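Side-chain contacts in alanine racemase 1 (Caldanaerobacter subterraneus subsp. tengcongensis MB4, PDB 4Y2W), which belongs to the alanine racemase family, joining an N-terminal TIM-type barrel to a mainly beta C-terminal domain in a two-chain assembly: residues Ala37-Asp42 against Leu72-Lys77; Ala48-Lys53 against Gly382-Leu387. The protein carries 1 engineered substitution. One frame throughout, in Å; residues are numbered along the deposited sequence.

Interaction 1: residues Ala37-Asp42 against Leu72-Lys77; sequences AVIKGD and LELREK. With ALA (alanine), chain F.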
ATOM      1  N   ALA A  37       1.039  -3.921  23.020  1.00 43.92           N
ATOM      2  CA  ALA A  37       1.223  -4.420  21.656  1.00 42.62           C
ATOM      3  C   ALA A  37       1.070  -3.275  20.650  1.00 41.00           C
ATOM      4  O   ALA A  37      -0.017  -2.720  20.489  1.00 40.46           O
ATOM      5  CB  ALA A  37       0.229  -5.532  21.357  1.00 42.24           C
ATOM      6  N   VAL A  38       2.169  -2.908  19.996  1.00 39.64           N
ATOM      7  CA  VAL A  38       2.114  -1.945  18.903  1.00 39.06           C
ATOM      8  C   VAL A  38       1.559  -2.690  17.696  1.00 38.22           C
ATOM      9  O   VAL A  38       2.153  -3.663  17.238  1.00 38.02           O
ATOM     10  CB  VAL A  38       3.504  -1.359  18.577  1.00 39.28           C
ATOM     11  CG1 VAL A  38       3.430  -0.415  17.384  1.00 38.70           C
ATOM     12  CG2 VAL A  38       4.076  -0.643  19.795  1.00 40.16           C
ATOM     13  N   ILE A  39       0.403  -2.250  17.211  1.00 37.57           N
ATOM     14  CA  ILE A  39      -0.233  -2.869  16.051  1.00 38.04           C
ATOM     15  C   ILE A  39      -0.636  -1.793  15.043  1.00 38.69           C
ATOM     16  O   ILE A  39      -1.660  -1.908  14.362  1.00 38.49           O
ATOM     17  CB  ILE A  39      -1.445  -3.746  16.454  1.00 37.75           C
ATOM     18  CG1 ILE A  39      -2.485  -2.936  17.239  1.00 38.27           C
ATOM     19  CG2 ILE A  39      -0.979  -4.930  17.285  1.00 37.31           C
ATOM     20  CD1 ILE A  39      -3.777  -3.681  17.497  1.00 38.16           C
ATOM     21  N   LYS A  40       0.193  -0.756  14.946  1.00 38.79           N
ATOM     22  CA  LYS A  40      -0.027   0.327  13.991  1.00 39.24           C
ATOM     23  C   LYS A  40       0.181  -0.146  12.558  1.00 38.97           C
ATOM     24  O   LYS A  40       0.674  -1.249  12.323  1.00 39.49           O
ATOM     25  CB  LYS A  40       0.882   1.523  14.301  1.00 40.05           C
ATOM     26  CG  LYS A  40       2.383   1.268  14.203  1.00 40.36           C
ATOM     27  CD  LYS A  40       3.128   2.208  15.143  1.00 41.41           C
ATOM     28  CE  LYS A  40       4.634   2.138  14.972  1.00 42.20           C
ATOM     29  NZ  LYS A  40       5.069   3.004  13.846  1.00 42.93           N
ATOM     30  N   GLY A  41      -0.205   0.695  11.608  1.00 38.92           N
ATOM     31  CA  GLY A  41      -0.192   0.324  10.199  1.00 39.53           C
ATOM     32  C   GLY A  41      -0.987  -0.946   9.950  1.00 39.91           C
ATOM     33  O   GLY A  41      -0.534  -1.831   9.226  1.00 40.69           O
ATOM     34  N   ASP A  42      -2.166  -1.036  10.563  1.00 40.18           N
ATOM     35  CA  ASP A  42      -3.045  -2.197  10.417  1.00 40.44           C
ATOM     36  C   ASP A  42      -2.339  -3.484  10.874  1.00 40.72           C
ATOM     37  O   ASP A  42      -2.317  -4.499  10.166  1.00 39.85           O
ATOM     38  CB  ASP A  42      -3.545  -2.305   8.966  1.00 39.99           C
ATOM     39  CG  ASP A  42      -4.784  -3.165   8.836  1.00 39.24           C
ATOM     40  OD1 ASP A  42      -5.621  -3.146   9.754  1.00 40.00           O
ATOM     41  OD2 ASP A  42      -4.928  -3.858   7.810  1.00 38.99           O
ATOM     42  N   LEU A  72      -9.815   4.322  16.596  1.00 43.55           N
ATOM     43  CA  LEU A  72     -11.267   4.211  16.477  1.00 43.83           C
ATOM     44  C   LEU A  72     -11.714   2.925  15.788  1.00 43.96           C
ATOM     45  O   LEU A  72     -12.726   2.345  16.172  1.00 43.74           O
ATOM     46  CB  LEU A  72     -11.840   5.423  15.745  1.00 44.42           C
ATOM     47  CG  LEU A  72     -11.780   6.731  16.541  1.00 45.24           C
ATOM     48  CD1 LEU A  72     -12.034   7.924  15.628  1.00 45.80           C
ATOM     49  CD2 LEU A  72     -12.763   6.714  17.705  1.00 43.99           C
ATOM     50  N   GLU A  73     -10.969   2.486  14.774  1.00 45.57           N
ATOM     51  CA  GLU A  73     -11.284   1.235  14.076  1.00 46.77           C
ATOM     52  C   GLU A  73     -11.372   0.072  15.060  1.00 48.31           C
ATOM     53  O   GLU A  73     -12.263  -0.772  14.958  1.00 50.41           O
ATOM     54  CB  GLU A  73     -10.229   0.924  13.008  1.00 46.60           C
ATOM     55  CG  GLU A  73     -10.458  -0.380  12.245  1.00 45.09           C
ATOM     56  CD  GLU A  73      -9.293  -0.762  11.349  1.00 44.48           C
ATOM     57  OE1 GLU A  73      -8.173  -0.246  11.549  1.00 44.34           O
ATOM     58  OE2 GLU A  73      -9.492  -1.594  10.443  1.00 43.64           O
ATOM     59  N   LEU A  74     -10.444   0.037  16.012  1.00 49.19           N
ATOM     60  CA  LEU A  74     -10.416  -1.015  17.023  1.00 50.68           C
ATOM     61  C   LEU A  74     -11.634  -0.962  17.954  1.00 51.57           C
ATOM     62  O   LEU A  74     -12.212  -2.002  18.276  1.00 53.27           O
ATOM     63  CB  LEU A  74      -9.120  -0.938  17.834  1.00 51.13           C
ATOM     64  CG  LEU A  74      -7.840  -1.235  17.050  1.00 50.97           C
ATOM     65  CD1 LEU A  74      -6.609  -0.859  17.862  1.00 51.14           C
ATOM     66  CD2 LEU A  74      -7.793  -2.699  16.632  1.00 51.27           C
ATOM     67  N   ARG A  75     -12.020   0.243  18.374  1.00 51.60           N
ATOM     68  CA  ARG A  75     -13.213   0.429  19.216  1.00 51.71           C
ATOM     69  C   ARG A  75     -14.507   0.044  18.486  1.00 52.47           C
ATOM     70  O   ARG A  75     -15.408  -0.551  19.083  1.00 50.76           O
ATOM     71  CB  ARG A  75     -13.304   1.872  19.724  1.00 50.72           C
ATOM     72  CG  ARG A  75     -12.339   2.199  20.855  1.00 49.82           C
ATOM     73  CD  ARG A  75     -12.846   1.694  22.201  1.00 49.09           C
ATOM     74  NE  ARG A  75     -11.995   2.140  23.310  1.00 48.13           N
ATOM     75  CZ  ARG A  75     -11.053   1.412  23.913  1.00 47.68           C
ATOM     76  NH1 ARG A  75     -10.799   0.159  23.547  1.00 47.11           N
ATOM     77  NH2 ARG A  75     -10.349   1.946  24.905  1.00 47.85           N
ATOM     78  N   GLU A  76     -14.584   0.372  17.198  1.00 54.74           N
ATOM     79  CA  GLU A  76     -15.741   0.011  16.372  1.00 58.08           C
ATOM     80  C   GLU A  76     -15.971  -1.509  16.363  1.00 58.86           C
ATOM     81  O   GLU A  76     -17.112  -1.968  16.281  1.00 57.45           O
ATOM     82  CB  GLU A  76     -15.567   0.536  14.936  1.00 60.72           C
ATOM     83  CG  GLU A  76     -16.861   0.950  14.238  1.00 63.00           C
ATOM     84  CD  GLU A  76     -17.729  -0.224  13.806  1.00 65.18           C
ATOM     85  OE1 GLU A  76     -18.919  -0.255  14.192  1.00 67.18           O
ATOM     86  OE2 GLU A  76     -17.226  -1.114  13.082  1.00 65.78           O
ATOM     87  N   LYS A  77     -14.888  -2.282  16.464  1.00 60.00           N
ATOM     88  CA  LYS A  77     -14.974  -3.746  16.478  1.00 61.30           C
ATOM     89  C   LYS A  77     -15.008  -4.365  17.886  1.00 59.86           C
ATOM     90  O   LYS A  77     -14.747  -5.558  18.048  1.00 58.41           O
ATOM     91  CB  LYS A  77     -13.831  -4.345  15.646  1.00 63.10           C
ATOM     92  CG  LYS A  77     -13.944  -4.049  14.156  1.00 65.20           C
ATOM     93  CD  LYS A  77     -15.066  -4.851  13.500  1.00 66.63           C
ATOM     94  CE  LYS A  77     -15.430  -4.307  12.126  1.00 67.46           C
ATOM     95  NZ  LYS A  77     -14.315  -4.448  11.149  1.00 67.88           N
TER
HETATM   96  N   ALA F 402       8.712   0.513  13.888  1.00 54.09           N
HETATM   97  CA  ALA F 402       8.579   1.898  14.443  1.00 54.16           C
HETATM   98  C   ALA F 402       9.024   2.975  13.443  1.00 54.19           C
HETATM   99  O   ALA F 402       8.588   4.125  13.526  1.00 53.80           O
HETATM  100  CB  ALA F 402       9.363   2.023  15.742  1.00 54.62           C
HETATM  101  OXT ALA F 402       9.828   2.741  12.536  1.00 53.31           O
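Ile39 and Leu74 reach for each other and meet tip to tip, with Ile39 CD1 lying 4.0 Å from Leu74 CD1. The isoleucine gets there by setting CG1 between its backbone N and carbonyl carbon (chi1 57°); an extended chi2 (172°) then carries CD1 out as the leading methyl. Farther along the same face, two buried carboxylates approach each other, Asp42 OD1 standing 4.2 Å from Glu73 OE2. Each has a stronger partner elsewhere, which probably eases the approach of the like charges: Asp42 OD1 accepts a hydrogen bond from Ala48 N, while Glu73 OE2 forms a salt bridge with Arg368 of the second subunit, an arginine that makes only a weak, long ion pair with Asp42 OD2.

Further out, Ala52 touches both Ile39 and Leu74 from helix 48-58, Phe63 packs on Ile39, and Val65 and Ile83 pack on Leu74. Lys40, next to Ile39, leads away from the leucine to the bound alanine. Its NZ is 3.7 Å from O of that alanine and makes a salt bridge with Asp317 of the second subunit. The arrangement is that of a TIM barrel: just past the C-terminal end of the first strand, 34-38, comes the pocket residue Lys40, and an apolar layer next to it meets helix 68-76, which follows the second strand.

Interaction 2: residues Ala48-Lys53 against Gly382-Leu387; sequences ASYVAK and GEVNYL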
ATOM      1  N   ALA A  48      -5.594  -5.253  11.792  1.00 40.25           N
ATOM      2  CA  ALA A  48      -5.691  -4.890  13.204  1.00 41.21           C
ATOM      3  C   ALA A  48      -6.857  -5.576  13.904  1.00 42.42           C
ATOM      4  O   ALA A  48      -6.701  -6.082  15.013  1.00 43.34           O
ATOM      5  CB  ALA A  48      -5.805  -3.380  13.354  1.00 41.34           C
ATOM      6  N   SER A  49      -8.020  -5.594  13.257  1.00 43.96           N
ATOM      7  CA  SER A  49      -9.218  -6.203  13.839  1.00 44.80           C
ATOM      8  C   SER A  49      -8.923  -7.564  14.449  1.00 44.66           C
ATOM      9  O   SER A  49      -9.095  -7.759  15.649  1.00 45.52           O
ATOM     10  CB  SER A  49     -10.323  -6.343  12.790  1.00 45.04           C
ATOM     11  OG  SER A  49     -10.832  -5.071  12.432  1.00 46.48           O
ATOM     12  N   TYR A  50      -8.465  -8.494  13.618  1.00 44.73           N
ATOM     13  CA  TYR A  50      -8.231  -9.868  14.064  1.00 44.71           C
ATOM     14  C   TYR A  50      -7.050  -9.973  15.034  1.00 44.34           C
ATOM     15  O   TYR A  50      -7.134 -10.680  16.038  1.00 43.87           O
ATOM     16  CB  TYR A  50      -8.047 -10.810  12.866  1.00 44.70           C
ATOM     17  CG  TYR A  50      -9.346 -11.411  12.363  1.00 44.84           C
ATOM     18  CD1 TYR A  50     -10.121 -10.754  11.411  1.00 44.43           C
ATOM     19  CD2 TYR A  50      -9.806 -12.635  12.851  1.00 45.17           C
ATOM     20  CE1 TYR A  50     -11.311 -11.299  10.956  1.00 44.29           C
ATOM     21  CE2 TYR A  50     -10.992 -13.189  12.402  1.00 44.79           C
ATOM     22  CZ  TYR A  50     -11.742 -12.516  11.454  1.00 45.01           C
ATOM     23  OH  TYR A  50     -12.921 -13.064  11.002  1.00 45.97           O
ATOM     24  N   VAL A  51      -5.965  -9.263  14.739  1.00 43.93           N
ATOM     25  CA  VAL A  51      -4.776  -9.280  15.597  1.00 43.63           C
ATOM     26  C   VAL A  51      -5.098  -8.727  16.987  1.00 43.74           C
ATOM     27  O   VAL A  51      -4.684  -9.296  17.996  1.00 42.11           O
ATOM     28  CB  VAL A  51      -3.611  -8.491  14.963  1.00 43.72           C
ATOM     29  CG1 VAL A  51      -2.480  -8.269  15.959  1.00 44.24           C
ATOM     30  CG2 VAL A  51      -3.090  -9.220  13.734  1.00 43.78           C
ATOM     31  N   ALA A  52      -5.840  -7.626  17.035  1.00 44.60           N
ATOM     32  CA  ALA A  52      -6.250  -7.031  18.305  1.00 45.55           C
ATOM     33  C   ALA A  52      -7.196  -7.959  19.057  1.00 46.87           C
ATOM     34  O   ALA A  52      -7.066  -8.139  20.265  1.00 46.11           O
ATOM     35  CB  ALA A  52      -6.908  -5.680  18.074  1.00 45.12           C
ATOM     36  N   LYS A  53      -8.144  -8.544  18.331  1.00 50.17           N
ATOM     37  CA  LYS A  53      -9.102  -9.482  18.913  1.00 52.34           C
ATOM     38  C   LYS A  53      -8.369 -10.609  19.636  1.00 51.49           C
ATOM     39  O   LYS A  53      -8.678 -10.913  20.787  1.00 52.71           O
ATOM     40  CB  LYS A  53     -10.024 -10.063  17.827  1.00 54.18           C
ATOM     41  CG  LYS A  53     -11.186 -10.906  18.351  1.00 56.83           C
ATOM     42  CD  LYS A  53     -11.543 -12.044  17.395  1.00 58.77           C
ATOM     43  CE  LYS A  53     -12.611 -12.979  17.957  1.00 59.13           C
ATOM     44  NZ  LYS A  53     -13.991 -12.584  17.552  1.00 59.34           N
ATOM     45  N   GLY A 382     -11.519 -17.381   9.396  1.00 52.27           N
ATOM     46  CA  GLY A 382     -12.069 -16.117   8.926  1.00 50.77           C
ATOM     47  C   GLY A 382     -11.183 -15.457   7.896  1.00 50.83           C
ATOM     48  O   GLY A 382     -10.047 -15.880   7.672  1.00 50.38           O
ATOM     49  N   GLU A 383     -11.710 -14.404   7.279  1.00 50.82           N
ATOM     50  CA  GLU A 383     -11.016 -13.700   6.209  1.00 49.32           C
ATOM     51  C   GLU A 383     -11.513 -12.268   6.083  1.00 48.27           C
ATOM     52  O   GLU A 383     -12.646 -11.960   6.460  1.00 47.95           O
ATOM     53  CB  GLU A 383     -11.242 -14.424   4.886  1.00 50.70           C
ATOM     54  CG  GLU A 383     -12.706 -14.551   4.490  1.00 52.12           C
ATOM     55  CD  GLU A 383     -12.895 -15.248   3.156  1.00 53.53           C
ATOM     56  OE1 GLU A 383     -12.733 -16.489   3.104  1.00 54.16           O
ATOM     57  OE2 GLU A 383     -13.212 -14.551   2.166  1.00 52.94           O
ATOM     58  N   VAL A 384     -10.663 -11.396   5.547  1.00 46.93           N
ATOM     59  CA  VAL A 384     -11.096 -10.062   5.153  1.00 46.22           C
ATOM     60  C   VAL A 384     -10.627  -9.744   3.740  1.00 45.45           C
ATOM     61  O   VAL A 384      -9.446  -9.863   3.412  1.00 43.31           O
ATOM     62  CB  VAL A 384     -10.653  -8.950   6.140  1.00 46.51           C
ATOM     63  CG1 VAL A 384     -11.276  -9.175   7.509  1.00 47.09           C
ATOM     64  CG2 VAL A 384      -9.140  -8.861   6.253  1.00 46.95           C
ATOM     65  N   ASN A 385     -11.594  -9.388   2.902  1.00 45.93           N
ATOM     66  CA  ASN A 385     -11.347  -8.790   1.609  1.00 45.74           C
ATOM     67  C   ASN A 385     -11.716  -7.316   1.747  1.00 43.85           C
ATOM     68  O   ASN A 385     -12.874  -6.991   2.012  1.00 43.15           O
ATOM     69  CB  ASN A 385     -12.209  -9.477   0.549  1.00 46.96           C
ATOM     70  CG  ASN A 385     -11.866  -9.042  -0.868  1.00 49.25           C
ATOM     71  OD1 ASN A 385     -10.692  -8.969  -1.249  1.00 48.58           O
ATOM     72  ND2 ASN A 385     -12.898  -8.769  -1.664  1.00 50.36           N
ATOM     73  N   TYR A 386     -10.738  -6.427   1.597  1.00 43.12           N
ATOM     74  CA  TYR A 386     -10.981  -4.993   1.792  1.00 43.32           C
ATOM     75  C   TYR A 386     -11.830  -4.365   0.682  1.00 43.16           C
ATOM     76  O   TYR A 386     -12.429  -3.308   0.882  1.00 43.08           O
ATOM     77  CB  TYR A 386      -9.662  -4.227   1.961  1.00 43.18           C
ATOM     78  CG  TYR A 386      -8.976  -4.480   3.291  1.00 44.09           C
ATOM     79  CD1 TYR A 386      -9.660  -4.309   4.494  1.00 44.52           C
ATOM     80  CD2 TYR A 386      -7.642  -4.874   3.349  1.00 44.98           C
ATOM     81  CE1 TYR A 386      -9.041  -4.536   5.712  1.00 45.50           C
ATOM     82  CE2 TYR A 386      -7.014  -5.103   4.564  1.00 45.90           C
ATOM     83  CZ  TYR A 386      -7.717  -4.931   5.744  1.00 46.25           C
ATOM     84  OH  TYR A 386      -7.101  -5.156   6.957  1.00 46.56           O
ATOM     85  N   LEU A 387     -11.883  -5.010  -0.477  1.00 43.51           N
ATOM     86  CA  LEU A 387     -12.788  -4.590  -1.544  1.00 44.88           C
ATOM     87  C   LEU A 387     -14.219  -5.038  -1.212  1.00 47.97           C
ATOM     88  O   LEU A 387     -15.189  -4.470  -1.715  1.00 48.33           O
ATOM     89  CB  LEU A 387     -12.324  -5.127  -2.905  1.00 43.10           C
ATOM     90  CG  LEU A 387     -11.148  -4.383  -3.563  1.00 41.49           C
ATOM     91  CD1 LEU A 387      -9.893  -4.383  -2.703  1.00 40.76           C
ATOM     92  CD2 LEU A 387     -10.841  -4.979  -4.926  1.00 41.02           C
TER
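The Tyr50 ring and the Val384 side chain lie alongside each other, pointing opposite ways, the closest atoms being Tyr50 CE1 and Val384 CG1 at 4.0 Å. The methyl comes to the ring obliquely. Tyr50 points from helix 48-53 toward the strand, and its chi1 of -89° carries the phenol end on beyond the valine to the backbone at Gly382, where Tyr50 OH lies 3.8 Å from Gly382 CA. A chi2 of 88° turns the ring plane steeply across the plane of CA, CB and CG. The glycine presents a bare CA to the phenol, and Tyr50 OH stays 4.1 Å from Glu383 N.

On the strand, Val384 points toward the helix whereas Glu383 points away from it and forms a salt bridge with Lys380. The Tyr50 ring also stacks with that of Tyr374, on the neighbouring strand 372-376, and Val384 touches Tyr374 as well, so the contact joins a larger aromatic and aliphatic patch. The short helix and strand axes pass 10.2 Å apart, running largely against each other at 143°, and the tyrosine bridges most of that gap. With apolar contact and the approach of the phenol to the glycine backbone as its main features, and without a directional polar bond between the two segments, this meeting of a barrel helix and the C-terminal strand probably rests on dispersion forces and shape.

Overall arrangement
Interaction 1 is buried within the barrel domain, whereas interaction 2 lies at the surface, where helix 48-58 meets the last strand, 379-384. Their centres are about 11 Å apart, and that helix serves both: one side packs against the leucine of interaction 1, while Tyr50 reaches out to the strand of interaction 2. Asp42 is the polar joint, OD1 bonded to Ala48 N and OD2 weakly to Tyr386 OH. The chemistry differs with place. Interaction 1 pairs an aliphatic contact with buried acids, one of them, Glu73, paired with Arg368 of the second subunit; interaction 2 is an aromatic–aliphatic contact. That same arginine makes a cation-pi contact with the Tyr386 ring.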